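Local coordinates for periplasmic divalent cation tolerance protein (Thermotoga maritima, PDB 1VHF), which probably takes part in resistance toward heavy metals as a copper-binding homotrimer of the CutA family, at residues L17-K22 against E69-L74. Residues are numbered along the deposited sequence; the frame is centred on the assembly and turned at random.
Sequences LEIGRK and EELRKL
Ile-19 carries the apolar packing between helix 13-25 and helix 64-74, meeting two leucines of the second helix with different branches. Its CG2 methyl faces CD1 of Leu-71 at 3.8 Å, the two side chains crossing at about a right angle. With CG anti to the backbone N (chi1 179°), Leu-71 brings its CD1 to the isoleucine although its CB does not aim straight across. The other branch runs alongside Leu-74, the two side chains sliding past each other in opposite directions, and CG1 of Ile-19 comes to 4.1 Å from CB of Leu-74. Ile-19 and Leu-71 also both touch Phe-10 of strand 3-10, so the seam between the helices continues down onto the sheet; Pro-76 adds a further neighbour to Ile-19.

A second kind of contact sets hydrocarbon against backbone: the CD1 methyl of Ile-19 lies 3.5 Å from the carbonyl O of Leu-74, in the last residue of helix 64-74.

Toward solvent, Leu-74 spreads its two methyls along the aliphatic part of Lys-22. CD1 of Leu-74 stands 4.1 Å from CB of Lys-22, and CD2 of Leu-74 is equally far from the lysine CD. Beyond that point the chain bends at its last torsion (chi4 -60°) and takes the ammonium away from the leucine.

The segment axes run roughly antiparallel, at 144°, and their closest approach of 10.9 Å illustrates how helices packed side by side on a sheet are joined by side chains reaching into the space between them. This is the pairing of the two helices that lie on one face of the antiparallel sheet in the ferredoxin-like fold of CutA. With no hydrogen bond or salt bridge joining the segments, their mutual hold rests on dispersion and the burial of hydrocarbon, graded from buried Ile-19 and Leu-71 to the partly exposed lysine stem.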
loop_
_atom_site.group_PDB
_atom_site.type_symbol
_atom_site.label_atom_id
_atom_site.label_comp_id
_atom_site.label_asym_id
_atom_site.label_seq_id
_atom_site.Cartn_x
_atom_site.Cartn_y
_atom_site.Cartn_z
ATOM N N LEU A 17 -3.603 -6.505 6.512
ATOM C CA LEU A 17 -4.929 -6.025 6.877
ATOM C C LEU A 17 -4.882 -5.050 8.070
ATOM O O LEU A 17 -5.662 -4.100 8.016
ATOM C CB LEU A 17 -5.896 -7.177 7.209
ATOM C CG LEU A 17 -6.071 -8.233 6.128
ATOM C CD1 LEU A 17 -7.207 -9.182 6.553
ATOM C CD2 LEU A 17 -6.320 -7.680 4.755
ATOM N N GLU A 18 -3.995 -5.299 9.037
ATOM C CA GLU A 18 -3.960 -4.366 10.201
ATOM C C GLU A 18 -3.454 -3.011 9.747
ATOM O O GLU A 18 -3.991 -1.974 10.162
ATOM C CB GLU A 18 -3.002 -4.980 11.227
ATOM C CG GLU A 18 -2.702 -4.132 12.456
ATOM C CD GLU A 18 -1.377 -4.412 13.121
ATOM O OE1 GLU A 18 -0.639 -5.368 12.830
ATOM O OE2 GLU A 18 -0.999 -3.654 14.067
ATOM N N ILE A 19 -2.422 -2.996 8.883
ATOM C CA ILE A 19 -1.887 -1.697 8.424
ATOM C C ILE A 19 -2.915 -1.000 7.562
ATOM O O ILE A 19 -3.140 0.213 7.684
ATOM C CB ILE A 19 -0.529 -1.943 7.749
ATOM C CG1 ILE A 19 0.468 -2.275 8.883
ATOM C CG2 ILE A 19 -0.095 -0.723 6.968
ATOM C CD1 ILE A 19 1.815 -2.732 8.351
ATOM N N GLY A 20 -3.591 -1.753 6.689
ATOM C CA GLY A 20 -4.652 -1.080 5.887
ATOM C C GLY A 20 -5.710 -0.505 6.815
ATOM O O GLY A 20 -6.181 0.593 6.542
ATOM N N ARG A 21 -6.161 -1.277 7.820
ATOM C CA ARG A 21 -7.163 -0.700 8.744
ATOM C C ARG A 21 -6.621 0.532 9.431
ATOM O O ARG A 21 -7.379 1.524 9.548
ATOM C CB ARG A 21 -7.515 -1.791 9.777
ATOM C CG ARG A 21 -8.510 -1.257 10.813
ATOM C CD ARG A 21 -8.763 -2.275 11.910
ATOM N NE ARG A 21 -10.065 -2.138 12.514
ATOM C CZ ARG A 21 -11.264 -2.242 11.961
ATOM N NH1 ARG A 21 -11.429 -2.504 10.680
ATOM N NH2 ARG A 21 -12.328 -2.077 12.735
ATOM N N LYS A 22 -5.365 0.569 9.889
ATOM C CA LYS A 22 -4.817 1.744 10.555
ATOM C C LYS A 22 -4.783 2.942 9.627
ATOM O O LYS A 22 -5.056 4.082 10.040
ATOM C CB LYS A 22 -3.408 1.457 11.109
ATOM C CG LYS A 22 -3.519 0.665 12.425
ATOM C CD LYS A 22 -2.165 0.372 13.019
ATOM C CE LYS A 22 -2.294 -0.614 14.201
ATOM N NZ LYS A 22 -3.154 -0.029 15.267
ATOM N N GLU A 69 5.012 8.307 4.851
ATOM C CA GLU A 69 5.574 8.419 6.198
ATOM C C GLU A 69 4.932 7.459 7.163
ATOM O O GLU A 69 5.619 6.683 7.860
ATOM C CB GLU A 69 5.381 9.875 6.686
ATOM C CG GLU A 69 6.122 10.914 5.861
ATOM C CD GLU A 69 6.010 12.316 6.426
ATOM O OE1 GLU A 69 5.043 13.039 6.104
ATOM O OE2 GLU A 69 6.897 12.718 7.212
ATOM N N GLU A 70 3.609 7.355 7.169
ATOM C CA GLU A 70 2.919 6.458 8.075
ATOM C C GLU A 70 3.194 5.013 7.733
ATOM O O GLU A 70 3.357 4.155 8.605
ATOM C CB GLU A 70 1.419 6.736 8.179
ATOM C CG GLU A 70 0.719 5.986 9.278
ATOM C CD GLU A 70 1.154 6.205 10.709
ATOM O OE1 GLU A 70 1.785 7.228 11.024
ATOM O OE2 GLU A 70 0.842 5.343 11.573
ATOM N N LEU A 71 3.080 4.671 6.423
ATOM C CA LEU A 71 3.339 3.282 6.033
ATOM C C LEU A 71 4.754 2.863 6.379
ATOM O O LEU A 71 4.895 1.744 6.909
ATOM C CB LEU A 71 3.036 3.193 4.526
ATOM C CG LEU A 71 3.269 1.812 3.907
ATOM C CD1 LEU A 71 2.437 0.737 4.586
ATOM C CD2 LEU A 71 2.939 1.857 2.421
ATOM N N ARG A 72 5.762 3.707 6.204
ATOM C CA ARG A 72 7.144 3.339 6.565
ATOM C C ARG A 72 7.222 3.089 8.079
ATOM O O ARG A 72 7.800 2.103 8.546
ATOM C CB ARG A 72 8.109 4.468 6.221
ATOM C CG ARG A 72 9.566 4.167 6.690
ATOM C CD ARG A 72 10.167 3.252 5.655
ATOM N NE ARG A 72 11.504 2.775 5.841
ATOM C CZ ARG A 72 12.665 3.385 5.738
ATOM N NH1 ARG A 72 12.739 4.681 5.436
ATOM N NH2 ARG A 72 13.792 2.671 5.830
ATOM N N LYS A 73 6.536 3.928 8.852
ATOM C CA LYS A 73 6.543 3.803 10.302
ATOM C C LYS A 73 5.775 2.662 10.868
ATOM O O LYS A 73 6.033 2.234 12.026
ATOM C CB LYS A 73 6.119 5.159 10.925
ATOM C CG LYS A 73 7.301 6.122 10.805
ATOM C CD LYS A 73 6.961 7.540 11.265
ATOM C CE LYS A 73 8.160 8.421 10.977
ATOM N NZ LYS A 73 7.975 9.866 11.253
ATOM N N LEU A 74 4.780 2.120 10.169
ATOM C CA LEU A 74 4.027 0.968 10.614
ATOM C C LEU A 74 4.598 -0.348 10.043
ATOM O O LEU A 74 4.208 -1.426 10.469
ATOM C CB LEU A 74 2.561 1.079 10.125
ATOM C CG LEU A 74 1.734 2.217 10.735
ATOM C CD1 LEU A 74 0.405 2.377 10.011
ATOM C CD2 LEU A 74 1.489 1.941 12.223
#